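Long-range contacts in histidyl-trna synthetase (PDB 1H4V), which catalyses the ATP-dependent attachment of histidine to tRNA(His), working as a homodimeric class II aminoacyl-tRNA synthetase: residues R174-L179 / E199-R204; E181-H186 / A215-L220; K162-G167 / P224-L229. All coordinates share one frame; numbering follows the deposited sequence.

Contact 1: residues R174-L179 / E199-R204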
ATOM      1  N   ARG A 174      39.728  -9.047 -13.444  1.00 33.45           N
ATOM      2  CA  ARG A 174      40.920  -8.307 -13.850  1.00 32.64           C
ATOM      3  C   ARG A 174      40.956  -6.924 -13.215  1.00 31.15           C
ATOM      4  O   ARG A 174      41.996  -6.481 -12.728  1.00 32.29           O
ATOM      5  CB  ARG A 174      40.976  -8.168 -15.373  1.00 34.93           C
ATOM      6  CG  ARG A 174      41.277  -9.471 -16.109  1.00 43.76           C
ATOM      7  CD  ARG A 174      41.233  -9.277 -17.620  1.00 50.57           C
ATOM      8  NE  ARG A 174      41.587 -10.494 -18.345  1.00 61.26           N
ATOM      9  CZ  ARG A 174      41.771 -10.562 -19.665  1.00 66.61           C
ATOM     10  NH1 ARG A 174      41.632  -9.479 -20.420  1.00 68.14           N
ATOM     11  NH2 ARG A 174      42.102 -11.717 -20.229  1.00 68.11           N
ATOM     12  N   TYR A 175      39.818  -6.242 -13.211  1.00 28.99           N
ATOM     13  CA  TYR A 175      39.756  -4.909 -12.634  1.00 28.89           C
ATOM     14  C   TYR A 175      40.139  -4.931 -11.156  1.00 28.77           C
ATOM     15  O   TYR A 175      40.870  -4.060 -10.685  1.00 28.14           O
ATOM     16  CB  TYR A 175      38.354  -4.321 -12.802  1.00 26.92           C
ATOM     17  CG  TYR A 175      38.245  -2.879 -12.384  1.00 24.58           C
ATOM     18  CD1 TYR A 175      38.983  -1.884 -13.034  1.00 25.67           C
ATOM     19  CD2 TYR A 175      37.390  -2.498 -11.354  1.00 22.72           C
ATOM     20  CE1 TYR A 175      38.864  -0.540 -12.668  1.00 19.35           C
ATOM     21  CE2 TYR A 175      37.268  -1.164 -10.979  1.00 22.71           C
ATOM     22  CZ  TYR A 175      38.006  -0.194 -11.642  1.00 20.65           C
ATOM     23  OH  TYR A 175      37.879   1.122 -11.278  1.00 22.17           O
ATOM     24  N   ASN A 176      39.644  -5.927 -10.425  1.00 29.86           N
ATOM     25  CA  ASN A 176      39.960  -6.048  -9.009  1.00 29.75           C
ATOM     26  C   ASN A 176      41.459  -6.244  -8.804  1.00 29.16           C
ATOM     27  O   ASN A 176      42.033  -5.712  -7.857  1.00 29.12           O
ATOM     28  CB  ASN A 176      39.182  -7.206  -8.373  1.00 30.20           C
ATOM     29  CG  ASN A 176      37.810  -6.776  -7.870  1.00 34.54           C
ATOM     30  OD1 ASN A 176      37.691  -5.815  -7.107  1.00 32.18           O
ATOM     31  ND2 ASN A 176      36.767  -7.489  -8.291  1.00 38.27           N
ATOM     32  N   ALA A 177      42.095  -7.003  -9.690  1.00 28.29           N
ATOM     33  CA  ALA A 177      43.531  -7.220  -9.576  1.00 29.19           C
ATOM     34  C   ALA A 177      44.184  -5.852  -9.745  1.00 30.36           C
ATOM     35  O   ALA A 177      44.994  -5.422  -8.923  1.00 32.02           O
ATOM     36  CB  ALA A 177      44.007  -8.170 -10.657  1.00 27.78           C
ATOM     37  N   TYR A 178      43.812  -5.166 -10.820  1.00 29.24           N
ATOM     38  CA  TYR A 178      44.330  -3.843 -11.100  1.00 28.01           C
ATOM     39  C   TYR A 178      44.145  -2.945  -9.884  1.00 28.60           C
ATOM     40  O   TYR A 178      45.054  -2.208  -9.503  1.00 27.15           O
ATOM     41  CB  TYR A 178      43.602  -3.239 -12.298  1.00 27.79           C
ATOM     42  CG  TYR A 178      43.737  -1.740 -12.391  1.00 27.97           C
ATOM     43  CD1 TYR A 178      44.955  -1.145 -12.716  1.00 29.01           C
ATOM     44  CD2 TYR A 178      42.650  -0.917 -12.131  1.00 26.35           C
ATOM     45  CE1 TYR A 178      45.079   0.243 -12.779  1.00 27.94           C
ATOM     46  CE2 TYR A 178      42.765   0.462 -12.188  1.00 27.68           C
ATOM     47  CZ  TYR A 178      43.979   1.038 -12.514  1.00 28.86           C
ATOM     48  OH  TYR A 178      44.076   2.409 -12.588  1.00 31.31           O
ATOM     49  N   LEU A 179      42.962  -3.001  -9.281  1.00 29.83           N
ATOM     50  CA  LEU A 179      42.696  -2.184  -8.108  1.00 31.61           C
ATOM     51  C   LEU A 179      43.623  -2.540  -6.959  1.00 32.91           C
ATOM     52  O   LEU A 179      44.013  -1.669  -6.186  1.00 32.33           O
ATOM     53  CB  LEU A 179      41.246  -2.333  -7.655  1.00 32.23           C
ATOM     54  CG  LEU A 179      40.209  -1.588  -8.493  1.00 32.14           C
ATOM     55  CD1 LEU A 179      38.819  -1.809  -7.904  1.00 30.21           C
ATOM     56  CD2 LEU A 179      40.553  -0.104  -8.513  1.00 31.66           C
ATOM     57  N   GLU A 199      41.545  -7.337   0.144  1.00 53.54           N
ATOM     58  CA  GLU A 199      41.786  -8.770   0.052  1.00 54.04           C
ATOM     59  C   GLU A 199      40.557  -9.561  -0.390  1.00 53.76           C
ATOM     60  O   GLU A 199      40.684 -10.609  -1.022  1.00 54.50           O
ATOM     61  CB  GLU A 199      42.297  -9.306   1.397  1.00 54.87           C
ATOM     62  N   GLU A 200      39.373  -9.049  -0.082  1.00 52.65           N
ATOM     63  CA  GLU A 200      38.143  -9.747  -0.431  1.00 52.38           C
ATOM     64  C   GLU A 200      37.410  -9.252  -1.678  1.00 51.69           C
ATOM     65  O   GLU A 200      36.989 -10.062  -2.507  1.00 52.67           O
ATOM     66  CB  GLU A 200      37.198  -9.721   0.767  1.00 53.39           C
ATOM     67  CG  GLU A 200      37.796 -10.378   1.993  1.00 60.00           C
ATOM     68  CD  GLU A 200      36.936 -10.209   3.223  1.00 66.20           C
ATOM     69  OE1 GLU A 200      36.667  -9.050   3.604  1.00 69.22           O
ATOM     70  OE2 GLU A 200      36.531 -11.234   3.814  1.00 72.29           O
ATOM     71  N   ASN A 201      37.247  -7.937  -1.808  1.00 49.72           N
ATOM     72  CA  ASN A 201      36.554  -7.357  -2.959  1.00 46.83           C
ATOM     73  C   ASN A 201      36.956  -5.894  -3.154  1.00 45.18           C
ATOM     74  O   ASN A 201      36.277  -4.984  -2.675  1.00 43.81           O
ATOM     75  CB  ASN A 201      35.040  -7.451  -2.755  1.00 49.00           C
ATOM     76  CG  ASN A 201      34.251  -7.024  -3.983  1.00 52.70           C
ATOM     77  OD1 ASN A 201      33.020  -6.926  -3.944  1.00 51.61           O
ATOM     78  ND2 ASN A 201      34.955  -6.777  -5.086  1.00 54.18           N
ATOM     79  N   PRO A 202      38.075  -5.650  -3.856  1.00 43.97           N
ATOM     80  CA  PRO A 202      38.558  -4.285  -4.105  1.00 43.31           C
ATOM     81  C   PRO A 202      37.526  -3.311  -4.675  1.00 42.97           C
ATOM     82  O   PRO A 202      37.476  -2.150  -4.263  1.00 43.50           O
ATOM     83  CB  PRO A 202      39.735  -4.509  -5.045  1.00 41.77           C
ATOM     84  CG  PRO A 202      40.299  -5.801  -4.534  1.00 41.17           C
ATOM     85  CD  PRO A 202      39.051  -6.643  -4.344  1.00 41.63           C
ATOM     86  N   MET A 203      36.704  -3.771  -5.613  1.00 42.50           N
ATOM     87  CA  MET A 203      35.688  -2.906  -6.207  1.00 42.75           C
ATOM     88  C   MET A 203      34.707  -2.304  -5.204  1.00 42.38           C
ATOM     89  O   MET A 203      34.069  -1.287  -5.484  1.00 40.47           O
ATOM     90  CB  MET A 203      34.906  -3.659  -7.278  1.00 44.13           C
ATOM     91  CG  MET A 203      35.649  -3.802  -8.585  1.00 47.38           C
ATOM     92  SD  MET A 203      34.501  -4.064  -9.930  1.00 50.25           S
ATOM     93  CE  MET A 203      34.325  -5.830  -9.854  1.00 51.83           C
ATOM     94  N   ARG A 204      34.573  -2.936  -4.043  1.00 42.78           N
ATOM     95  CA  ARG A 204      33.676  -2.426  -3.014  1.00 43.94           C
ATOM     96  C   ARG A 204      34.222  -1.113  -2.448  1.00 43.23           C
ATOM     97  O   ARG A 204      33.466  -0.281  -1.943  1.00 43.18           O
ATOM     98  CB  ARG A 204      33.501  -3.459  -1.893  1.00 46.34           C
TER

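Contact 2: residues E181-H186 / A215-L220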
ATOM      1  N   GLU A 181      46.709  -3.657  -7.253  1.00 40.52           N
ATOM      2  CA  GLU A 181      48.016  -3.109  -7.601  1.00 43.89           C
ATOM      3  C   GLU A 181      48.109  -1.603  -7.350  1.00 42.89           C
ATOM      4  O   GLU A 181      49.101  -1.116  -6.814  1.00 43.36           O
ATOM      5  CB  GLU A 181      48.337  -3.398  -9.069  1.00 49.98           C
ATOM      6  CG  GLU A 181      48.683  -4.850  -9.363  1.00 60.49           C
ATOM      7  CD  GLU A 181      48.734  -5.138 -10.852  1.00 70.26           C
ATOM      8  OE1 GLU A 181      49.415  -4.377 -11.580  1.00 71.89           O
ATOM      9  OE2 GLU A 181      48.097  -6.126 -11.292  1.00 74.12           O
ATOM     10  N   VAL A 182      47.069  -0.874  -7.729  1.00 41.71           N
ATOM     11  CA  VAL A 182      47.048   0.571  -7.556  1.00 41.32           C
ATOM     12  C   VAL A 182      46.730   1.046  -6.139  1.00 42.36           C
ATOM     13  O   VAL A 182      47.270   2.054  -5.681  1.00 43.79           O
ATOM     14  CB  VAL A 182      46.032   1.220  -8.527  1.00 39.39           C
ATOM     15  CG1 VAL A 182      45.754   2.658  -8.123  1.00 39.56           C
ATOM     16  CG2 VAL A 182      46.573   1.174  -9.934  1.00 35.65           C
ATOM     17  N   LEU A 183      45.858   0.329  -5.442  1.00 42.35           N
ATOM     18  CA  LEU A 183      45.474   0.741  -4.099  1.00 42.82           C
ATOM     19  C   LEU A 183      46.258   0.125  -2.947  1.00 43.44           C
ATOM     20  O   LEU A 183      46.181   0.620  -1.825  1.00 43.73           O
ATOM     21  CB  LEU A 183      43.978   0.499  -3.890  1.00 40.81           C
ATOM     22  CG  LEU A 183      43.071   1.351  -4.774  1.00 41.98           C
ATOM     23  CD1 LEU A 183      41.624   0.920  -4.613  1.00 44.06           C
ATOM     24  CD2 LEU A 183      43.241   2.813  -4.402  1.00 41.42           C
ATOM     25  N   SER A 184      47.009  -0.943  -3.207  1.00 44.40           N
ATOM     26  CA  SER A 184      47.794  -1.579  -2.143  1.00 45.31           C
ATOM     27  C   SER A 184      48.872  -0.655  -1.573  1.00 45.24           C
ATOM     28  O   SER A 184      48.939  -0.446  -0.361  1.00 45.24           O
ATOM     29  CB  SER A 184      48.434  -2.880  -2.637  1.00 44.08           C
ATOM     30  OG  SER A 184      47.478  -3.926  -2.669  1.00 47.93           O
ATOM     31  N   PRO A 185      49.732  -0.087  -2.436  1.00 45.04           N
ATOM     32  CA  PRO A 185      50.778   0.809  -1.934  1.00 45.54           C
ATOM     33  C   PRO A 185      50.243   2.087  -1.276  1.00 45.76           C
ATOM     34  O   PRO A 185      51.010   2.978  -0.926  1.00 46.54           O
ATOM     35  CB  PRO A 185      51.619   1.088  -3.181  1.00 45.18           C
ATOM     36  CG  PRO A 185      50.641   0.938  -4.299  1.00 44.99           C
ATOM     37  CD  PRO A 185      49.873  -0.287  -3.888  1.00 44.35           C
ATOM     38  N   HIS A 186      48.930   2.165  -1.111  1.00 45.79           N
ATOM     39  CA  HIS A 186      48.290   3.321  -0.486  1.00 47.09           C
ATOM     40  C   HIS A 186      47.364   2.846   0.630  1.00 47.66           C
ATOM     41  O   HIS A 186      46.475   3.570   1.071  1.00 47.69           O
ATOM     42  CB  HIS A 186      47.477   4.102  -1.518  1.00 47.18           C
ATOM     43  CG  HIS A 186      48.310   4.782  -2.559  1.00 49.97           C
ATOM     44  ND1 HIS A 186      49.139   5.844  -2.274  1.00 49.17           N
ATOM     45  CD2 HIS A 186      48.435   4.556  -3.890  1.00 51.89           C
ATOM     46  CE1 HIS A 186      49.738   6.245  -3.380  1.00 48.65           C
ATOM     47  NE2 HIS A 186      49.328   5.479  -4.376  1.00 48.72           N
ATOM     48  N   ALA A 215      38.348  10.456  -0.674  1.00 60.97           N
ATOM     49  CA  ALA A 215      39.429  11.416  -0.854  1.00 59.90           C
ATOM     50  C   ALA A 215      40.601  10.805  -1.616  1.00 59.12           C
ATOM     51  O   ALA A 215      41.045  11.355  -2.624  1.00 60.25           O
ATOM     52  CB  ALA A 215      39.897  11.931   0.503  1.00 60.11           C
ATOM     53  N   LEU A 216      41.104   9.673  -1.134  1.00 57.15           N
ATOM     54  CA  LEU A 216      42.219   8.998  -1.790  1.00 55.07           C
ATOM     55  C   LEU A 216      41.869   8.696  -3.248  1.00 54.27           C
ATOM     56  O   LEU A 216      42.673   8.919  -4.152  1.00 53.74           O
ATOM     57  CB  LEU A 216      42.552   7.691  -1.059  1.00 51.90           C
ATOM     58  CG  LEU A 216      43.689   6.844  -1.637  1.00 51.36           C
ATOM     59  CD1 LEU A 216      45.016   7.570  -1.468  1.00 50.24           C
ATOM     60  CD2 LEU A 216      43.731   5.497  -0.933  1.00 50.36           C
ATOM     61  N   LEU A 217      40.659   8.190  -3.465  1.00 53.98           N
ATOM     62  CA  LEU A 217      40.198   7.851  -4.805  1.00 54.27           C
ATOM     63  C   LEU A 217      40.190   9.066  -5.722  1.00 54.24           C
ATOM     64  O   LEU A 217      40.596   8.980  -6.885  1.00 54.53           O
ATOM     65  CB  LEU A 217      38.807   7.226  -4.730  1.00 52.72           C
ATOM     66  CG  LEU A 217      38.790   5.920  -3.927  1.00 52.75           C
ATOM     67  CD1 LEU A 217      37.364   5.448  -3.723  1.00 55.23           C
ATOM     68  CD2 LEU A 217      39.612   4.869  -4.655  1.00 50.74           C
ATOM     69  N   LYS A 218      39.739  10.200  -5.194  1.00 53.83           N
ATOM     70  CA  LYS A 218      39.698  11.435  -5.966  1.00 52.66           C
ATOM     71  C   LYS A 218      41.105  11.876  -6.381  1.00 52.31           C
ATOM     72  O   LYS A 218      41.300  12.379  -7.486  1.00 53.20           O
ATOM     73  CB  LYS A 218      39.031  12.537  -5.148  1.00 52.38           C
ATOM     74  N   GLU A 219      42.082  11.680  -5.497  1.00 50.77           N
ATOM     75  CA  GLU A 219      43.461  12.065  -5.785  1.00 49.39           C
ATOM     76  C   GLU A 219      44.158  11.117  -6.754  1.00 48.22           C
ATOM     77  O   GLU A 219      44.833  11.560  -7.683  1.00 49.10           O
ATOM     78  CB  GLU A 219      44.290  12.135  -4.499  1.00 51.27           C
ATOM     79  N   LEU A 220      44.016   9.815  -6.526  1.00 46.11           N
ATOM     80  CA  LEU A 220      44.651   8.833  -7.394  1.00 43.34           C
ATOM     81  C   LEU A 220      44.005   8.818  -8.776  1.00 41.54           C
ATOM     82  O   LEU A 220      44.690   8.669  -9.788  1.00 41.46           O
ATOM     83  CB  LEU A 220      44.572   7.433  -6.773  1.00 44.22           C
ATOM     84  CG  LEU A 220      45.278   7.213  -5.431  1.00 43.76           C
ATOM     85  CD1 LEU A 220      45.231   5.740  -5.067  1.00 43.18           C
ATOM     86  CD2 LEU A 220      46.721   7.677  -5.523  1.00 45.65           C
TER

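Contact 3: residues K162-G167 / P224-L229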
ATOM      1  N   LYS A 162      22.268   8.692 -17.100  1.00 22.03           N
ATOM      2  CA  LYS A 162      23.665   8.284 -17.124  1.00 20.99           C
ATOM      3  C   LYS A 162      23.763   6.775 -17.267  1.00 20.19           C
ATOM      4  O   LYS A 162      23.152   6.022 -16.520  1.00 20.32           O
ATOM      5  CB  LYS A 162      24.381   8.797 -15.874  1.00 21.37           C
ATOM      6  CG  LYS A 162      24.343  10.317 -15.837  1.00 24.53           C
ATOM      7  CD  LYS A 162      25.252  10.930 -14.805  1.00 31.83           C
ATOM      8  CE  LYS A 162      25.147  12.449 -14.855  1.00 34.72           C
ATOM      9  NZ  LYS A 162      25.353  12.976 -16.245  1.00 35.98           N
ATOM     10  N   LEU A 163      24.520   6.352 -18.269  1.00 21.56           N
ATOM     11  CA  LEU A 163      24.682   4.946 -18.594  1.00 22.34           C
ATOM     12  C   LEU A 163      26.123   4.477 -18.424  1.00 23.90           C
ATOM     13  O   LEU A 163      27.059   5.266 -18.486  1.00 24.48           O
ATOM     14  CB  LEU A 163      24.215   4.718 -20.039  1.00 20.46           C
ATOM     15  CG  LEU A 163      24.295   3.315 -20.645  1.00 23.92           C
ATOM     16  CD1 LEU A 163      23.421   2.354 -19.860  1.00 23.45           C
ATOM     17  CD2 LEU A 163      23.852   3.368 -22.099  1.00 24.48           C
ATOM     18  N   SER A 164      26.291   3.180 -18.208  1.00 24.67           N
ATOM     19  CA  SER A 164      27.613   2.607 -18.035  1.00 24.65           C
ATOM     20  C   SER A 164      27.504   1.094 -17.989  1.00 25.00           C
ATOM     21  O   SER A 164      26.422   0.530 -18.169  1.00 23.91           O
ATOM     22  CB  SER A 164      28.246   3.113 -16.736  1.00 26.04           C
ATOM     23  OG  SER A 164      29.528   2.536 -16.530  1.00 29.86           O
ATOM     24  N   SER A 165      28.635   0.445 -17.731  1.00 24.85           N
ATOM     25  CA  SER A 165      28.690  -1.005 -17.652  1.00 25.03           C
ATOM     26  C   SER A 165      29.695  -1.449 -16.610  1.00 24.07           C
ATOM     27  O   SER A 165      30.684  -0.761 -16.360  1.00 24.61           O
ATOM     28  CB  SER A 165      29.079  -1.596 -19.010  1.00 22.74           C
ATOM     29  OG  SER A 165      29.307  -2.990 -18.893  1.00 26.59           O
ATOM     30  N   VAL A 166      29.433  -2.596 -15.993  1.00 23.85           N
ATOM     31  CA  VAL A 166      30.351  -3.136 -15.001  1.00 25.92           C
ATOM     32  C   VAL A 166      30.969  -4.439 -15.514  1.00 26.13           C
ATOM     33  O   VAL A 166      31.632  -5.159 -14.767  1.00 25.61           O
ATOM     34  CB  VAL A 166      29.646  -3.376 -13.649  1.00 27.23           C
ATOM     35  CG1 VAL A 166      29.171  -2.043 -13.077  1.00 26.50           C
ATOM     36  CG2 VAL A 166      28.484  -4.326 -13.822  1.00 25.18           C
ATOM     37  N   GLY A 167      30.732  -4.725 -16.796  1.00 26.91           N
ATOM     38  CA  GLY A 167      31.272  -5.906 -17.454  1.00 29.08           C
ATOM     39  C   GLY A 167      30.884  -7.280 -16.941  1.00 30.67           C
ATOM     40  O   GLY A 167      30.011  -7.420 -16.089  1.00 31.25           O
ATOM     41  N   PRO A 224      38.635   3.725 -14.785  1.00 33.49           N
ATOM     42  CA  PRO A 224      37.241   3.268 -14.694  1.00 33.32           C
ATOM     43  C   PRO A 224      37.048   1.811 -15.116  1.00 32.59           C
ATOM     44  O   PRO A 224      37.793   1.299 -15.948  1.00 32.46           O
ATOM     45  CB  PRO A 224      36.500   4.219 -15.640  1.00 33.36           C
ATOM     46  CG  PRO A 224      37.385   5.431 -15.703  1.00 36.20           C
ATOM     47  CD  PRO A 224      38.754   4.824 -15.758  1.00 34.34           C
ATOM     48  N   MET A 225      36.034   1.160 -14.545  1.00 31.83           N
ATOM     49  CA  MET A 225      35.706  -0.224 -14.879  1.00 30.40           C
ATOM     50  C   MET A 225      35.357  -0.312 -16.368  1.00 31.24           C
ATOM     51  O   MET A 225      35.407  -1.390 -16.965  1.00 30.66           O
ATOM     52  CB  MET A 225      34.519  -0.695 -14.037  1.00 29.95           C
ATOM     53  CG  MET A 225      33.977  -2.084 -14.372  1.00 30.06           C
ATOM     54  SD  MET A 225      35.168  -3.429 -14.147  1.00 31.46           S
ATOM     55  CE  MET A 225      34.928  -4.346 -15.654  1.00 20.81           C
ATOM     56  N   LEU A 226      35.008   0.834 -16.955  1.00 31.61           N
ATOM     57  CA  LEU A 226      34.664   0.919 -18.372  1.00 32.95           C
ATOM     58  C   LEU A 226      35.838   0.539 -19.245  1.00 33.70           C
ATOM     59  O   LEU A 226      35.661  -0.068 -20.298  1.00 37.55           O
ATOM     60  CB  LEU A 226      34.231   2.335 -18.751  1.00 32.65           C
ATOM     61  CG  LEU A 226      32.767   2.751 -18.633  1.00 32.78           C
ATOM     62  CD1 LEU A 226      32.625   4.178 -19.132  1.00 32.77           C
ATOM     63  CD2 LEU A 226      31.889   1.829 -19.462  1.00 35.98           C
ATOM     64  N   ASP A 227      37.039   0.904 -18.813  1.00 34.19           N
ATOM     65  CA  ASP A 227      38.253   0.596 -19.566  1.00 32.89           C
ATOM     66  C   ASP A 227      38.575  -0.891 -19.487  1.00 31.45           C
ATOM     67  O   ASP A 227      39.519  -1.355 -20.116  1.00 32.71           O
ATOM     68  CB  ASP A 227      39.440   1.399 -19.018  1.00 35.64           C
ATOM     69  CG  ASP A 227      39.254   2.903 -19.160  1.00 41.48           C
ATOM     70  OD1 ASP A 227      40.103   3.652 -18.631  1.00 45.70           O
ATOM     71  OD2 ASP A 227      38.269   3.342 -19.800  1.00 42.61           O
ATOM     72  N   PHE A 228      37.792  -1.641 -18.718  1.00 29.95           N
ATOM     73  CA  PHE A 228      38.040  -3.074 -18.577  1.00 29.21           C
ATOM     74  C   PHE A 228      36.929  -3.982 -19.118  1.00 28.75           C
ATOM     75  O   PHE A 228      36.899  -5.177 -18.821  1.00 26.90           O
ATOM     76  CB  PHE A 228      38.308  -3.424 -17.106  1.00 26.16           C
ATOM     77  CG  PHE A 228      39.601  -2.863 -16.574  1.00 28.60           C
ATOM     78  CD1 PHE A 228      39.753  -1.493 -16.381  1.00 24.37           C
ATOM     79  CD2 PHE A 228      40.670  -3.707 -16.272  1.00 25.78           C
ATOM     80  CE1 PHE A 228      40.945  -0.974 -15.901  1.00 25.99           C
ATOM     81  CE2 PHE A 228      41.874  -3.190 -15.787  1.00 22.53           C
ATOM     82  CZ  PHE A 228      42.011  -1.824 -15.601  1.00 23.09           C
ATOM     83  N   LEU A 229      36.026  -3.432 -19.921  1.00 28.35           N
ATOM     84  CA  LEU A 229      34.955  -4.256 -20.455  1.00 30.34           C
ATOM     85  C   LEU A 229      35.494  -5.305 -21.425  1.00 32.05           C
ATOM     86  O   LEU A 229      36.288  -5.003 -22.315  1.00 31.02           O
ATOM     87  CB  LEU A 229      33.903  -3.389 -21.156  1.00 28.94           C
ATOM     88  CG  LEU A 229      33.175  -2.325 -20.329  1.00 28.78           C
ATOM     89  CD1 LEU A 229      32.006  -1.793 -21.141  1.00 25.67           C
ATOM     90  CD2 LEU A 229      32.674  -2.916 -19.012  1.00 27.20           C
TER

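Contact 1: residues R174-L179 / E199-R204
Asn176 reaches from helix 169-183 to the turn that follows helix 192-200, where its OD1 accepts the Met203 backbone N at 2.7 Å. Both elements belong to the helical insertion that lies between the two catalytic portions of histidyl-tRNA synthetase. The N-H...O angle is bent, at 142°, yet the donor lies nearly along the C=O axis. Around this bond the Pro202 ring crosses the Asn176 side chain at about a right angle and brings its CB to 3.2 Å from OD1. Pro202 CB and CD both lie against the oxygen that accepts the N-H.

Apolar groups continue the contact on the helix. Leu179, one turn on from Tyr175, rests its CB on Pro202 CB at 3.7 Å, while its CD1 touches the Met203 backbone and CG. Met203 also makes a Met-aromatic contact at the rim of Tyr175: SD is 4.9 Å from the ring centroid and 78° off the ring normal. With chi1 at -173° the Tyr175 ring turns its CD2 edge to Met203, while Leu179 CG lies over one face. Farther out, the Tyr175 hydroxyl is hydrogen-bonded to the carbonyl of Arg223, and Phe228 meets the ring edge-to-face. At the ring edge, Met203 CG lies in plane, 3.5 Å from Tyr175 CD2.

Contact 2: residues E181-H186 / A215-L220
A contact of leucine methyls with one another and with a histidine, near the protein surface, joins the C-terminal part of helix 169-183, and His186 just beyond it, to the last turns of helix 211-220. No hydrogen bond spans it. Leu220 carries much of the contact: its CD1 lies 3.6 Å from Leu183 CD2 and equally close to the His186 ring atom CD2, and its own CD2 sits above the His186 ring.

The last of these is a CH-pi contact. Leu220 CD2 is 3.9 Å from the ring centroid, over the face at only 25° off the normal, and displaced toward the rim on the NE2 side, where Leu220 CD2 is 3.6 Å from His186 NE2. The two side chains approach from opposite directions. Val182 O, from the preceding helix turn, lies in the plane of the same ring at its edge. His186 CG is set beside the backbone N (chi1 -68°), which turns the imidazole across to Leu220.

Within the helical insertion characteristic of histidyl-tRNA synthetases, this is helix-to-helix packing through one leucine-rich face: Leu216, Leu217 and Leu220 lie at spacings of one and three residues and point their methyls at the same neighbour. Leu183 CD2 receives them together, with Leu217 CD2 at 4.2 Å and Leu216 CD2 at 4.4 Å; the side chains of Leu183 and Leu217 cross at about a right angle. Leu216 is stretched toward His186 by a CG anti to the backbone N (chi1 179°). Its CD2 settles against the histidine backbone and CB, 3.9 Å from His186 O. Beyond the pair, Leu216 also touches Ala189 and Leu190, Leu217 touches Leu206, and Val182 packs on Val222.

Contact 3: residues K162-G167 / P224-L229
Met225 runs its side chain along the loop that leaves strand 160-165, from a CB directed toward residues 162-167. The first torsion sets CG anti to the backbone N (chi1 174°), and CG comes to rest 3.8 Å from Val166 CA. A bend at chi2 then turns SD past the Val166 carbonyl, at 4.0 Å from its O, and toward Tyr175 of helix 169-183, against which the sulfur packs. A second bend, at chi3, brings the terminal methyl back on that loop: Met225 CE is 3.5 Å from Val166 O and 4.4 Å from Gly167 CA. Thus one thioether chain lies against the backbone of two successive residues while touching the following helix as well.

Two leucines extend the apolar cover along the segment. Leu229 spreads its methyls over Ser165, with CD1 3.6 Å from Ser165 CB and CD2 3.4 Å from Ser165 OG; the same CD2 approaches Gly167 N. Leu226 CD2 lies 3.8 Å from Ser164 OG, and this leucine also touches Pro255. Leu237 of helix 231-246 packs against both Leu229 and Ser165.

The hydroxyl that Leu229 covers is engaged within its own segment. Ser165 OG accepts the Gly167 N-H at 3.1 Å in a nearly straight bond (163°), and Gly167 has positive phi (62°) where the chain leaves the strand. The backbone pairing of strand 160-165 with strands 251-253 and 267-272 ties this segment into the catalytic sheet. An ST turn ends the strand, and residues 224-229 return against it, at the junction where the inserted helices depart from and rejoin the class II synthetase catalytic domain.

In the fold
Contacts 1 and 3 are buried, whereas contact 2 lies near the surface. Contacts 1 and 2 share helix 169-183, which meets the turn after helix 192-200 in one and helix 211-220 in the other; their segments alternate along the chain. Contact 3 closes the loop that holds both, joining the catalytic sheet to the chain returning from the insertion. It touches contact 1 directly, where Phe228 packs on Tyr175 and Tyr178. A side-chain to backbone hydrogen bond crosses contact 1, but none crosses the other two: contact 2 packs leucine against leucine and one methyl over an imidazole face, and contact 3 lays methionine and leucines on strand-end backbone and serines.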